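Local coordinates for protein trichothecene 3-O-acetyltransferase (Gibberella zeae, PDB 2RKV) that probably transfers an acetyl group from acetyl-coenzyme A to the 3-hydroxyl of trichothecene mycotoxins such as T-2 and deoxynivalenol, at residues P82-R90 against I137-K145. Numbering follows the deposited sequence. Where two conformers were deposited one is given.
Sequences PRVVVKDLR and ILLQLNFIK
Leu89 N donates to Phe143 O at 2.7 Å, the last rung of a ladder of six backbone hydrogen bonds. The ladder starts where Leu139 N meets Arg83 O and alternates through Val85, Leu141 and Lys87, the straightest rung being Lys87 N to Leu141 O (2.9 Å, N-H...O 174°). Before the first rung Arg83 N and Ile137 O stand 4.4 Å apart, too far for a direct bond, and a water links them, accepting from Arg83 N and donating to Ile137 O. At the far end Asp88 OD1 takes Arg90 N in an Asx turn and Arg90 NE from the other face of its carboxylate, while Arg90 NH2 makes a salt bridge to Asp88 OD2 (2.8 Å). The side-on, two-nitrogen grip is consistent with a rigid turn; Asp88 OD1 also packs against Phe143 CB.

The segment axes run 18° from parallel, and 83-88 forms one edge of a mixed five-stranded sheet built mainly from the N-terminal half of this BAHD-family acyltransferase, with 399-401 at its other edge; 137-144 pairs on its other side with 147-155.

On the face bearing Gln140, Gln140 NE2 donates an N-H to a lone pair of Asn142 OD1 (2.9 Å), in the plane of both amides. In the conformer given, the Lys87 chain runs obliquely across Gln140, CE 3.7 Å from NE2, and NZ bonds Ile115 O.

On the opposite face, with chi1 -179° placing CG1 anti to the backbone N, Val86 meets the far end of the Phe143 ring, CG1 3.4 Å from CZ, the two side chains crossing at a slant. Asp88 CB meets CD2 of the ring, which also stacks with Tyr35. Farther back, Val84 CG2 rests against Leu139 CB (3.7 Å), and Leu139 continues onto Phe42 and Leu46 of helix 35-52.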
# COMPACT_ATOMS: atom_id res chain seq x y z
N PRO A 82 11.58 -8.31 16.34
CA PRO A 82 11.47 -8.37 14.88
C PRO A 82 12.86 -8.39 14.25
O PRO A 82 13.77 -7.73 14.77
CB PRO A 82 10.76 -7.05 14.53
CG PRO A 82 10.07 -6.63 15.78
CD PRO A 82 11.00 -7.06 16.87
N ARG A 83 13.02 -9.15 13.17
CA ARG A 83 14.32 -9.27 12.50
C ARG A 83 14.70 -8.01 11.75
O ARG A 83 13.91 -7.50 10.94
CB ARG A 83 14.30 -10.43 11.50
CG ARG A 83 14.22 -11.82 12.12
CD ARG A 83 14.05 -12.86 11.03
NE ARG A 83 14.23 -14.22 11.56
CZ ARG A 83 14.24 -15.32 10.81
NH1 ARG A 83 14.07 -15.25 9.50
NH2 ARG A 83 14.42 -16.50 11.39
N VAL A 84 15.90 -7.51 12.03
CA VAL A 84 16.52 -6.47 11.19
C VAL A 84 17.78 -7.03 10.54
O VAL A 84 18.58 -7.72 11.18
CB VAL A 84 16.78 -5.13 11.94
CG1 VAL A 84 17.83 -5.28 13.02
CG2 VAL A 84 17.16 -4.01 10.95
N VAL A 85 17.92 -6.76 9.25
CA VAL A 85 19.11 -7.12 8.49
C VAL A 85 19.87 -5.82 8.28
O VAL A 85 19.27 -4.81 7.92
CB VAL A 85 18.73 -7.74 7.11
CG1 VAL A 85 19.96 -7.86 6.18
CG2 VAL A 85 18.07 -9.09 7.28
N VAL A 86 21.18 -5.84 8.50
CA VAL A 86 22.03 -4.70 8.22
C VAL A 86 22.88 -5.05 7.00
O VAL A 86 23.54 -6.10 6.98
CB VAL A 86 22.93 -4.34 9.43
CG1 VAL A 86 23.80 -3.13 9.12
CG2 VAL A 86 22.06 -4.09 10.68
N LYS A 87 22.80 -4.20 5.98
CA LYS A 87 23.53 -4.37 4.72
C LYS A 87 24.41 -3.16 4.45
O LYS A 87 23.91 -2.04 4.38
CB LYS A 87 22.54 -4.50 3.57
CG LYS A 87 22.35 -5.89 3.00
CD LYS A 87 22.17 -5.74 1.50
CE LYS A 87 21.49 -6.94 0.87
NZ LYS A 87 21.43 -6.69 -0.59
N ASP A 88 25.71 -3.39 4.28
CA ASP A 88 26.63 -2.29 3.94
C ASP A 88 26.88 -2.22 2.44
O ASP A 88 27.62 -3.04 1.89
CB ASP A 88 27.96 -2.41 4.70
CG ASP A 88 28.92 -1.25 4.38
OD1 ASP A 88 28.48 -0.24 3.77
OD2 ASP A 88 30.11 -1.35 4.75
N LEU A 89 26.28 -1.22 1.79
CA LEU A 89 26.34 -1.08 0.33
C LEU A 89 27.23 0.08 -0.11
O LEU A 89 27.24 0.44 -1.29
CB LEU A 89 24.93 -0.91 -0.26
CG LEU A 89 23.89 -1.98 0.09
CD1 LEU A 89 22.48 -1.52 -0.33
CD2 LEU A 89 24.25 -3.30 -0.53
N ARG A 90 27.97 0.66 0.83
CA ARG A 90 28.81 1.83 0.55
C ARG A 90 29.82 1.59 -0.56
O ARG A 90 30.14 2.51 -1.33
CB ARG A 90 29.53 2.32 1.81
CG ARG A 90 28.62 2.97 2.84
CD ARG A 90 29.37 3.27 4.12
NE ARG A 90 29.75 2.03 4.80
CZ ARG A 90 30.54 1.96 5.86
NH1 ARG A 90 31.07 3.06 6.38
NH2 ARG A 90 30.82 0.78 6.39
N ILE A 137 6.58 -8.45 10.84
CA ILE A 137 7.35 -7.34 10.24
C ILE A 137 8.81 -7.72 10.08
O ILE A 137 9.35 -8.52 10.84
CB ILE A 137 7.25 -6.00 11.03
CG1 ILE A 137 7.54 -6.18 12.52
CG2 ILE A 137 5.91 -5.32 10.79
CD1 ILE A 137 7.94 -4.89 13.22
N LEU A 138 9.44 -7.16 9.05
CA LEU A 138 10.86 -7.36 8.79
C LEU A 138 11.47 -6.02 8.44
O LEU A 138 10.83 -5.21 7.77
CB LEU A 138 11.09 -8.35 7.64
CG LEU A 138 10.70 -9.82 7.85
CD1 LEU A 138 10.70 -10.56 6.53
CD2 LEU A 138 11.64 -10.51 8.83
N LEU A 139 12.71 -5.80 8.88
CA LEU A 139 13.38 -4.51 8.66
C LEU A 139 14.75 -4.70 8.00
O LEU A 139 15.39 -5.73 8.18
CB LEU A 139 13.54 -3.79 10.00
CG LEU A 139 12.15 -3.63 10.63
CD1 LEU A 139 11.97 -4.50 11.87
CD2 LEU A 139 11.75 -2.18 10.83
N GLN A 140 15.18 -3.71 7.23
CA GLN A 140 16.52 -3.71 6.66
C GLN A 140 17.11 -2.30 6.74
O GLN A 140 16.46 -1.32 6.35
CB GLN A 140 16.52 -4.23 5.22
CG GLN A 140 17.93 -4.41 4.63
CD GLN A 140 17.98 -5.50 3.57
OE1 GLN A 140 17.46 -6.60 3.78
NE2 GLN A 140 18.61 -5.21 2.44
N LEU A 141 18.31 -2.22 7.31
CA LEU A 141 19.08 -0.98 7.32
C LEU A 141 20.16 -1.12 6.27
O LEU A 141 21.00 -2.00 6.39
CB LEU A 141 19.74 -0.76 8.69
CG LEU A 141 18.81 -0.42 9.86
CD1 LEU A 141 19.57 -0.44 11.19
CD2 LEU A 141 18.14 0.93 9.64
N ASN A 142 20.13 -0.26 5.26
CA ASN A 142 21.10 -0.29 4.17
C ASN A 142 22.00 0.92 4.25
O ASN A 142 21.52 2.05 4.12
CB ASN A 142 20.38 -0.30 2.82
CG ASN A 142 19.39 -1.42 2.68
OD1 ASN A 142 19.75 -2.56 2.35
ND2 ASN A 142 18.10 -1.12 2.92
N PHE A 143 23.30 0.71 4.46
CA PHE A 143 24.25 1.82 4.38
C PHE A 143 24.57 2.08 2.91
O PHE A 143 25.01 1.17 2.21
CB PHE A 143 25.59 1.54 5.09
CG PHE A 143 25.47 0.97 6.48
CD1 PHE A 143 24.34 1.16 7.28
CD2 PHE A 143 26.54 0.27 7.00
CE1 PHE A 143 24.28 0.63 8.56
CE2 PHE A 143 26.49 -0.26 8.29
CZ PHE A 143 25.35 -0.08 9.07
N ILE A 144 24.36 3.30 2.44
CA ILE A 144 24.79 3.67 1.10
C ILE A 144 25.74 4.86 1.20
O ILE A 144 25.81 5.53 2.24
CB ILE A 144 23.60 3.99 0.16
CG1 ILE A 144 22.91 5.29 0.61
CG2 ILE A 144 22.63 2.79 0.09
CD1 ILE A 144 21.87 5.83 -0.40
N LYS A 145 26.48 5.13 0.13
CA LYS A 145 27.39 6.26 0.15
C LYS A 145 26.60 7.51 0.50
O LYS A 145 25.66 7.89 -0.21
CB LYS A 145 28.11 6.42 -1.19
CG LYS A 145 29.09 7.59 -1.19
CD LYS A 145 29.83 7.68 -2.51
CE LYS A 145 30.77 8.89 -2.50
NZ LYS A 145 31.57 8.98 -3.76
O HOH W 1 10.65 -10.49 12.30
O HOH W 2 14.74 -8.52 8.34
O HOH W 3 26.39 3.08 -2.00